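Local coordinates for DUF6836 domain-containing protein (Clostridium leptum, PDB 4PW1) that is of unknown function but forms a two-chain assembly in which each subunit builds a large antiparallel beta sheet flanked by alpha-helices, at residues B[16-28]-B[213-225]. Residues are numbered along the deposited sequence; the frame is centred on the assembly and turned at random.
Sequences NLLYLNSGEELNL and FTSLSYDNHIYAM
Backbone bonds pin L18 and L20 to S217: S217 N donates to L18 O (2.8 Å) and L20 N to S217 O (3.0 Å), both nearly straight. Together they make one isolated bridge, Y19 opposite S217. A water extends the pairing, accepting from L18 N and donating to S215 O. Beyond the N21–E24 type I turn, the backbone is gripped by a side chain instead: L26 N donates to Y218 OH (3.1 Å, 171°). That hydroxyl also meets a second water, which donates to L26 O, and a third water joins L26 O to Y223 OH.

Two CH-pi contacts involve tyrosine faces. L26 CB lies 3.9 Å from the centroid of the Y218 ring, 14° off its normal, while E24 O sits at that ring's edge. S217 CB lies over a face of Y19, whose side chain also touches M125 of helix 122-141.

Apolar contacts join the segments on both sides of the turn. L17, with CG anti to its N, reaches S217 CB through CD2 and L216 CA through CD1. L20 CD1 crosses to Y218 CD1 (3.7 Å), and the ring of Y223 receives L26 CD2 at its CD2 (3.6 Å) and L28 CD1 at its CE2 (3.6 Å).

Strands 214-218 and 221-225 form a beta hairpin closed by a type I' turn, at one border of the nine-stranded antiparallel sheet. Residues 17-20 run along that border, bridged to it at Y19, whereas strand 24-28 diverges at 117° to 214-218 and pairs in an antiparallel ladder with the second subunit, carrying the sheet on across the interface.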
ATOM      1  N   ASN B  16      14.829   4.225  12.332  1.00 76.90           N
ATOM      2  CA  ASN B  16      14.500   2.838  11.960  1.00 62.09           C
ATOM      3  C   ASN B  16      13.018   2.599  11.580  1.00 47.92           C
ATOM      4  O   ASN B  16      12.783   1.838  10.658  1.00 55.91           O
ATOM      5  CB  ASN B  16      14.951   1.853  13.039  1.00 60.54           C
ATOM      6  CG  ASN B  16      14.586   2.301  14.425  1.00 64.42           C
ATOM      7  OD1 ASN B  16      13.549   2.916  14.630  1.00 75.11           O
ATOM      8  ND2 ASN B  16      15.443   2.001  15.389  1.00 78.90           N
ATOM      9  N   LEU B  17      12.039   3.233  12.248  1.00 35.52           N
ATOM     10  CA  LEU B  17      10.645   3.044  11.857  1.00 36.42           C
ATOM     11  C   LEU B  17      10.365   3.656  10.487  1.00 31.84           C
ATOM     12  O   LEU B  17      10.544   4.847  10.285  1.00 34.36           O
ATOM     13  CB  LEU B  17       9.665   3.623  12.875  1.00 34.99           C
ATOM     14  CG  LEU B  17       8.183   3.402  12.559  1.00 32.61           C
ATOM     15  CD1 LEU B  17       7.791   1.946  12.445  1.00 31.12           C
ATOM     16  CD2 LEU B  17       7.348   4.092  13.625  1.00 35.13           C
ATOM     17  N   LEU B  18       9.906   2.844   9.549  1.00 30.00           N
ATOM     18  CA  LEU B  18       9.630   3.320   8.208  1.00 29.30           C
ATOM     19  C   LEU B  18       8.289   4.050   8.110  1.00 25.92           C
ATOM     20  O   LEU B  18       7.237   3.489   8.429  1.00 23.00           O
ATOM     21  CB  LEU B  18       9.669   2.136   7.236  1.00 31.03           C
ATOM     22  CG  LEU B  18       9.411   2.532   5.786  1.00 36.92           C
ATOM     23  CD1 LEU B  18      10.629   3.275   5.230  1.00 38.98           C
ATOM     24  CD2 LEU B  18       9.090   1.298   4.966  1.00 44.81           C
ATOM     25  N   TYR B  19       8.286   5.273   7.593  1.00 23.55           N
ATOM     26  CA  TYR B  19       7.002   5.954   7.324  1.00 27.15           C
ATOM     27  C   TYR B  19       6.653   5.875   5.851  1.00 29.73           C
ATOM     28  O   TYR B  19       7.522   6.132   5.028  1.00 29.83           O
ATOM     29  CB  TYR B  19       7.111   7.443   7.689  1.00 32.71           C
ATOM     30  CG  TYR B  19       7.198   7.688   9.184  1.00 32.50           C
ATOM     31  CD1 TYR B  19       8.372   7.412   9.887  1.00 31.77           C
ATOM     32  CD2 TYR B  19       6.098   8.179   9.893  1.00 34.17           C
ATOM     33  CE1 TYR B  19       8.453   7.636  11.260  1.00 35.48           C
ATOM     34  CE2 TYR B  19       6.165   8.408  11.267  1.00 33.42           C
ATOM     35  CZ  TYR B  19       7.333   8.128  11.937  1.00 36.17           C
ATOM     36  OH  TYR B  19       7.405   8.378  13.272  1.00 38.97           O
ATOM     37  N   LEU B  20       5.404   5.610   5.485  1.00 26.14           N
ATOM     38  CA  LEU B  20       4.999   5.771   4.076  1.00 32.15           C
ATOM     39  C   LEU B  20       4.743   7.249   3.686  1.00 32.94           C
ATOM     40  O   LEU B  20       4.353   8.001   4.507  1.00 40.82           O
ATOM     41  CB  LEU B  20       3.774   4.924   3.769  1.00 33.97           C
ATOM     42  CG  LEU B  20       3.973   3.445   3.939  1.00 33.61           C
ATOM     43  CD1 LEU B  20       2.749   2.723   3.387  1.00 38.05           C
ATOM     44  CD2 LEU B  20       5.209   2.939   3.254  1.00 44.92           C
ATOM     45  N   ASN B  21       5.021   7.666   2.447  1.00 39.94           N
ATOM     46  CA  ASN B  21       4.892   9.100   2.053  1.00 38.54           C
ATOM     47  C   ASN B  21       3.533   9.374   1.416  1.00 46.96           C
ATOM     48  O   ASN B  21       2.684   8.417   1.369  1.00 37.39           O
ATOM     49  CB  ASN B  21       6.098   9.588   1.208  1.00 46.74           C
ATOM     50  CG  ASN B  21       6.242   8.894  -0.164  1.00 51.09           C
ATOM     51  OD1 ASN B  21       5.264   8.477  -0.778  1.00 53.72           O
ATOM     52  ND2 ASN B  21       7.490   8.827  -0.667  1.00 38.37           N
ATOM     53  N   SER B  22       3.280  10.630   0.965  1.00 34.88           N
ATOM     54  CA  SER B  22       1.875  10.977   0.475  1.00 45.14           C
ATOM     55  C   SER B  22       1.476  10.193  -0.785  1.00 43.64           C
ATOM     56  O   SER B  22       0.305   9.967  -1.051  1.00 37.93           O
ATOM     57  CB  SER B  22       1.655  12.478   0.087  1.00 43.50           C
ATOM     58  OG  SER B  22       2.553  13.369   0.689  1.00 56.30           O
ATOM     59  N   GLY B  23       2.476   9.828  -1.588  1.00 39.77           N
ATOM     60  CA  GLY B  23       2.234   9.159  -2.865  1.00 42.53           C
ATOM     61  C   GLY B  23       2.001   7.671  -2.781  1.00 43.85           C
ATOM     62  O   GLY B  23       2.033   6.992  -3.809  1.00 36.11           O
ATOM     63  N   GLU B  24       1.731   7.188  -1.561  1.00 38.09           N
ATOM     64  CA  GLU B  24       1.581   5.798  -1.307  1.00 36.93           C
ATOM     65  C   GLU B  24       0.219   5.590  -0.610  1.00 36.02           C
ATOM     66  O   GLU B  24      -0.042   6.131   0.453  1.00 41.02           O
ATOM     67  CB  GLU B  24       2.787   5.274  -0.465  1.00 44.35           C
ATOM     68  CG  GLU B  24       4.141   5.190  -1.232  1.00 56.45           C
ATOM     69  CD  GLU B  24       5.389   4.855  -0.358  1.00 69.01           C
ATOM     70  OE1 GLU B  24       5.528   5.432   0.748  1.00 73.46           O
ATOM     71  OE2 GLU B  24       6.266   4.032  -0.770  1.00 55.57           O
ATOM     72  N   GLU B  25      -0.636   4.807  -1.247  1.00 28.71           N
ATOM     73  CA  GLU B  25      -1.835   4.287  -0.646  1.00 26.25           C
ATOM     74  C   GLU B  25      -1.579   2.805  -0.294  1.00 25.76           C
ATOM     75  O   GLU B  25      -1.193   1.990  -1.149  1.00 28.41           O
ATOM     76  CB  GLU B  25      -3.025   4.415  -1.593  1.00 27.00           C
ATOM     77  CG  GLU B  25      -4.311   3.760  -1.074  1.00 26.21           C
ATOM     78  CD  GLU B  25      -5.444   3.745  -2.096  1.00 29.05           C
ATOM     79  OE1 GLU B  25      -5.397   3.017  -3.126  1.00 29.00           O
ATOM     80  OE2 GLU B  25      -6.398   4.490  -1.878  1.00 37.93           O
ATOM     81  N   LEU B  26      -1.789   2.479   0.966  1.00 22.11           N
ATOM     82  CA  LEU B  26      -1.681   1.135   1.447  1.00 21.89           C
ATOM     83  C   LEU B  26      -3.079   0.613   1.738  1.00 22.13           C
ATOM     84  O   LEU B  26      -3.745   1.143   2.600  1.00 21.97           O
ATOM     85  CB  LEU B  26      -0.824   1.115   2.715  1.00 24.71           C
ATOM     86  CG  LEU B  26      -0.562  -0.235   3.380  1.00 27.98           C
ATOM     87  CD1 LEU B  26       0.187  -1.159   2.433  1.00 30.95           C
ATOM     88  CD2 LEU B  26       0.263  -0.029   4.643  1.00 30.67           C
ATOM     89  N   ASN B  27      -3.518  -0.402   1.004  1.00 20.18           N
ATOM     90  CA  ASN B  27      -4.783  -1.038   1.268  1.00 25.72           C
ATOM     91  C   ASN B  27      -4.539  -2.396   1.904  1.00 23.67           C
ATOM     92  O   ASN B  27      -3.844  -3.230   1.330  1.00 26.92           O
ATOM     93  CB  ASN B  27      -5.550  -1.309  -0.019  1.00 25.57           C
ATOM     94  CG  ASN B  27      -6.005  -0.049  -0.713  1.00 32.33           C
ATOM     95  OD1 ASN B  27      -6.388   0.919  -0.090  1.00 34.12           O
ATOM     96  ND2 ASN B  27      -5.919  -0.049  -2.017  1.00 31.28           N
ATOM     97  N   LEU B  28      -5.136  -2.624   3.049  1.00 18.67           N
ATOM     98  CA  LEU B  28      -5.083  -3.952   3.678  1.00 21.08           C
ATOM     99  C   LEU B  28      -6.208  -4.846   3.184  1.00 17.17           C
ATOM    100  O   LEU B  28      -7.295  -4.353   2.841  1.00 18.25           O
ATOM    101  CB  LEU B  28      -5.165  -3.790   5.190  1.00 20.52           C
ATOM    102  CG  LEU B  28      -4.093  -2.891   5.804  1.00 22.15           C
ATOM    103  CD1 LEU B  28      -4.271  -2.874   7.318  1.00 24.38           C
ATOM    104  CD2 LEU B  28      -2.703  -3.352   5.410  1.00 26.28           C
ATOM    105  N   PHE B 213       8.098 -10.169  13.798  1.00 27.27           N
ATOM    106  CA  PHE B 213       7.319  -8.941  13.946  1.00 27.02           C
ATOM    107  C   PHE B 213       8.020  -7.832  13.126  1.00 27.64           C
ATOM    108  O   PHE B 213       9.134  -7.459  13.435  1.00 27.14           O
ATOM    109  CB  PHE B 213       7.302  -8.609  15.416  1.00 30.17           C
ATOM    110  CG  PHE B 213       6.808  -7.243  15.765  1.00 31.91           C
ATOM    111  CD1 PHE B 213       5.894  -6.570  14.993  1.00 29.21           C
ATOM    112  CD2 PHE B 213       7.259  -6.647  16.921  1.00 43.77           C
ATOM    113  CE1 PHE B 213       5.468  -5.300  15.347  1.00 33.79           C
ATOM    114  CE2 PHE B 213       6.836  -5.381  17.287  1.00 52.59           C
ATOM    115  CZ  PHE B 213       5.928  -4.709  16.503  1.00 42.17           C
ATOM    116  N   THR B 214       7.373  -7.326  12.097  1.00 22.92           N
ATOM    117  CA  THR B 214       7.913  -6.163  11.398  1.00 25.86           C
ATOM    118  C   THR B 214       6.865  -5.055  11.438  1.00 24.75           C
ATOM    119  O   THR B 214       5.713  -5.289  11.862  1.00 22.72           O
ATOM    120  CB  THR B 214       8.302  -6.481   9.958  1.00 25.55           C
ATOM    121  OG1 THR B 214       7.158  -6.936   9.266  1.00 24.50           O
ATOM    122  CG2 THR B 214       9.384  -7.509   9.899  1.00 27.60           C
ATOM    123  N   SER B 215       7.263  -3.839  11.083  1.00 23.03           N
ATOM    124  CA  SER B 215       6.331  -2.736  11.206  1.00 23.01           C
ATOM    125  C   SER B 215       6.609  -1.573  10.270  1.00 23.64           C
ATOM    126  O   SER B 215       7.696  -1.417   9.769  1.00 22.74           O
ATOM    127  CB  SER B 215       6.339  -2.232  12.644  1.00 22.08           C
ATOM    128  OG  SER B 215       7.618  -1.772  12.964  1.00 27.27           O
ATOM    129  N   LEU B 216       5.588  -0.763  10.060  1.00 23.83           N
ATOM    130  CA  LEU B 216       5.747   0.534   9.385  1.00 25.34           C
ATOM    131  C   LEU B 216       4.714   1.487   9.980  1.00 23.98           C
ATOM    132  O   LEU B 216       3.786   1.058  10.693  1.00 21.56           O
ATOM    133  CB  LEU B 216       5.555   0.378   7.869  1.00 24.96           C
ATOM    134  CG  LEU B 216       4.220  -0.163   7.367  1.00 25.40           C
ATOM    135  CD1 LEU B 216       3.071   0.834   7.522  1.00 24.48           C
ATOM    136  CD2 LEU B 216       4.353  -0.584   5.895  1.00 33.52           C
ATOM    137  N   SER B 217       4.893   2.765   9.691  1.00 21.64           N
ATOM    138  CA  SER B 217       3.964   3.770  10.111  1.00 21.50           C
ATOM    139  C   SER B 217       3.225   4.283   8.910  1.00 22.26           C
ATOM    140  O   SER B 217       3.827   4.640   7.847  1.00 21.49           O
ATOM    141  CB  SER B 217       4.670   4.887  10.865  1.00 25.26           C
ATOM    142  OG  SER B 217       3.738   5.854  11.317  1.00 29.10           O
ATOM    143  N   TYR B 218       1.919   4.363   9.076  1.00 22.09           N
ATOM    144  CA  TYR B 218       1.045   4.873   8.042  1.00 26.46           C
ATOM    145  C   TYR B 218      -0.154   5.526   8.710  1.00 25.71           C
ATOM    146  O   TYR B 218      -0.783   4.932   9.581  1.00 21.87           O
ATOM    147  CB  TYR B 218       0.540   3.694   7.218  1.00 25.20           C
ATOM    148  CG  TYR B 218      -0.364   4.044   6.055  1.00 25.21           C
ATOM    149  CD1 TYR B 218       0.119   4.754   4.926  1.00 27.89           C
ATOM    150  CD2 TYR B 218      -1.690   3.616   6.039  1.00 24.86           C
ATOM    151  CE1 TYR B 218      -0.705   5.016   3.819  1.00 25.50           C
ATOM    152  CE2 TYR B 218      -2.517   3.897   4.966  1.00 26.57           C
ATOM    153  CZ  TYR B 218      -2.014   4.586   3.857  1.00 27.78           C
ATOM    154  OH  TYR B 218      -2.814   4.809   2.780  1.00 29.16           O
ATOM    155  N   ASP B 219      -0.480   6.736   8.273  1.00 26.64           N
ATOM    156  CA  ASP B 219      -1.721   7.381   8.663  1.00 29.40           C
ATOM    157  C   ASP B 219      -1.906   7.493  10.215  1.00 24.13           C
ATOM    158  O   ASP B 219      -2.982   7.239  10.745  1.00 23.83           O
ATOM    159  CB  ASP B 219      -2.872   6.607   8.032  1.00 35.14           C
ATOM    160  CG  ASP B 219      -4.175   7.346   8.104  1.00 40.36           C
ATOM    161  OD1 ASP B 219      -4.152   8.587   8.079  1.00 44.92           O
ATOM    162  OD2 ASP B 219      -5.209   6.671   8.213  1.00 52.15           O
ATOM    163  N   ASN B 220      -0.832   7.871  10.891  1.00 22.34           N
ATOM    164  CA  ASN B 220      -0.794   8.080  12.336  1.00 26.51           C
ATOM    165  C   ASN B 220      -0.919   6.775  13.157  1.00 24.15           C
ATOM    166  O   ASN B 220      -1.081   6.829  14.356  1.00 23.18           O
ATOM    167  CB  ASN B 220      -1.866   9.104  12.802  1.00 28.00           C
ATOM    168  CG  ASN B 220      -1.505   9.775  14.138  1.00 31.13           C
ATOM    169  OD1 ASN B 220      -0.363  10.158  14.351  1.00 28.24           O
ATOM    170  ND2 ASN B 220      -2.469   9.883  15.047  1.00 28.25           N
ATOM    171  N   HIS B 221      -0.763   5.630  12.502  1.00 23.11           N
ATOM    172  CA  HIS B 221      -0.736   4.344  13.170  1.00 23.35           C
ATOM    173  C   HIS B 221       0.508   3.598  12.893  1.00 21.10           C
ATOM    174  O   HIS B 221       1.230   3.868  11.914  1.00 22.26           O
ATOM    175  CB  HIS B 221      -1.935   3.515  12.717  1.00 22.41           C
ATOM    176  CG  HIS B 221      -3.219   4.089  13.162  1.00 24.62           C
ATOM    177  ND1 HIS B 221      -3.932   4.984  12.400  1.00 36.17           N
ATOM    178  CD2 HIS B 221      -3.891   3.966  14.327  1.00 31.60           C
ATOM    179  CE1 HIS B 221      -5.006   5.359  13.064  1.00 37.09           C
ATOM    180  NE2 HIS B 221      -5.002   4.757  14.236  1.00 30.19           N
ATOM    181  N   ILE B 222       0.792   2.637  13.763  1.00 19.24           N
ATOM    182  CA  ILE B 222       1.794   1.627  13.466  1.00 18.21           C
ATOM    183  C   ILE B 222       1.091   0.366  12.993  1.00 18.59           C
ATOM    184  O   ILE B 222       0.142  -0.142  13.658  1.00 18.38           O
ATOM    185  CB  ILE B 222       2.681   1.332  14.664  1.00 20.40           C
ATOM    186  CG1 ILE B 222       3.433   2.599  15.050  1.00 22.18           C
ATOM    187  CG2 ILE B 222       3.666   0.168  14.384  1.00 20.60           C
ATOM    188  CD1 ILE B 222       4.233   2.451  16.338  1.00 24.23           C
ATOM    189  N   TYR B 223       1.561  -0.148  11.860  1.00 18.32           N
ATOM    190  CA  TYR B 223       1.070  -1.433  11.307  1.00 18.35           C
ATOM    191  C   TYR B 223       2.052  -2.524  11.694  1.00 17.54           C
ATOM    192  O   TYR B 223       3.188  -2.540  11.254  1.00 16.71           O
ATOM    193  CB  TYR B 223       0.930  -1.353   9.785  1.00 19.95           C
ATOM    194  CG  TYR B 223      -0.292  -0.602   9.302  1.00 22.30           C
ATOM    195  CD1 TYR B 223      -0.893   0.363  10.052  1.00 27.94           C
ATOM    196  CD2 TYR B 223      -0.801  -0.820   8.032  1.00 30.45           C
ATOM    197  CE1 TYR B 223      -2.004   1.056   9.598  1.00 32.45           C
ATOM    198  CE2 TYR B 223      -1.902  -0.129   7.573  1.00 28.69           C
ATOM    199  CZ  TYR B 223      -2.511   0.786   8.381  1.00 26.76           C
ATOM    200  OH  TYR B 223      -3.563   1.493   7.920  1.00 25.59           O
ATOM    201  N   ALA B 224       1.614  -3.414  12.569  1.00 17.31           N
ATOM    202  CA  ALA B 224       2.421  -4.526  13.031  1.00 18.43           C
ATOM    203  C   ALA B 224       2.104  -5.719  12.161  1.00 18.98           C
ATOM    204  O   ALA B 224       0.956  -6.149  12.090  1.00 20.82           O
ATOM    205  CB  ALA B 224       2.072  -4.835  14.462  1.00 18.85           C
HETATM  206  N   MSE B 225       3.112  -6.262  11.513  1.00 20.11           N
HETATM  207  CA  MSE B 225       2.891  -7.188  10.422  1.00 19.95           C
HETATM  208  C   MSE B 225       3.448  -8.528  10.773  1.00 19.15           C
HETATM  209  O   MSE B 225       4.573  -8.669  11.311  1.00 19.59           O
HETATM  210  CB  MSE B 225       3.557  -6.652   9.139  1.00 18.90           C
HETATM  211  CG  MSE B 225       2.881  -5.342   8.720  1.00 22.65           C
HETATM  212 SE   MSE B 225       4.188  -4.280   7.642  0.75 25.22          SE
HETATM  213  CE  MSE B 225       5.147  -5.699   6.767  1.00 27.25           C
TER
HETATM  214  O   HOH W   1       9.921   0.056   9.778  1.00 35.60           O
HETATM  215  O   HOH W   2      -4.551   1.169   5.225  1.00 31.28           O
HETATM  216  O   HOH W   3      -5.504   3.672   2.902  1.00 41.38           O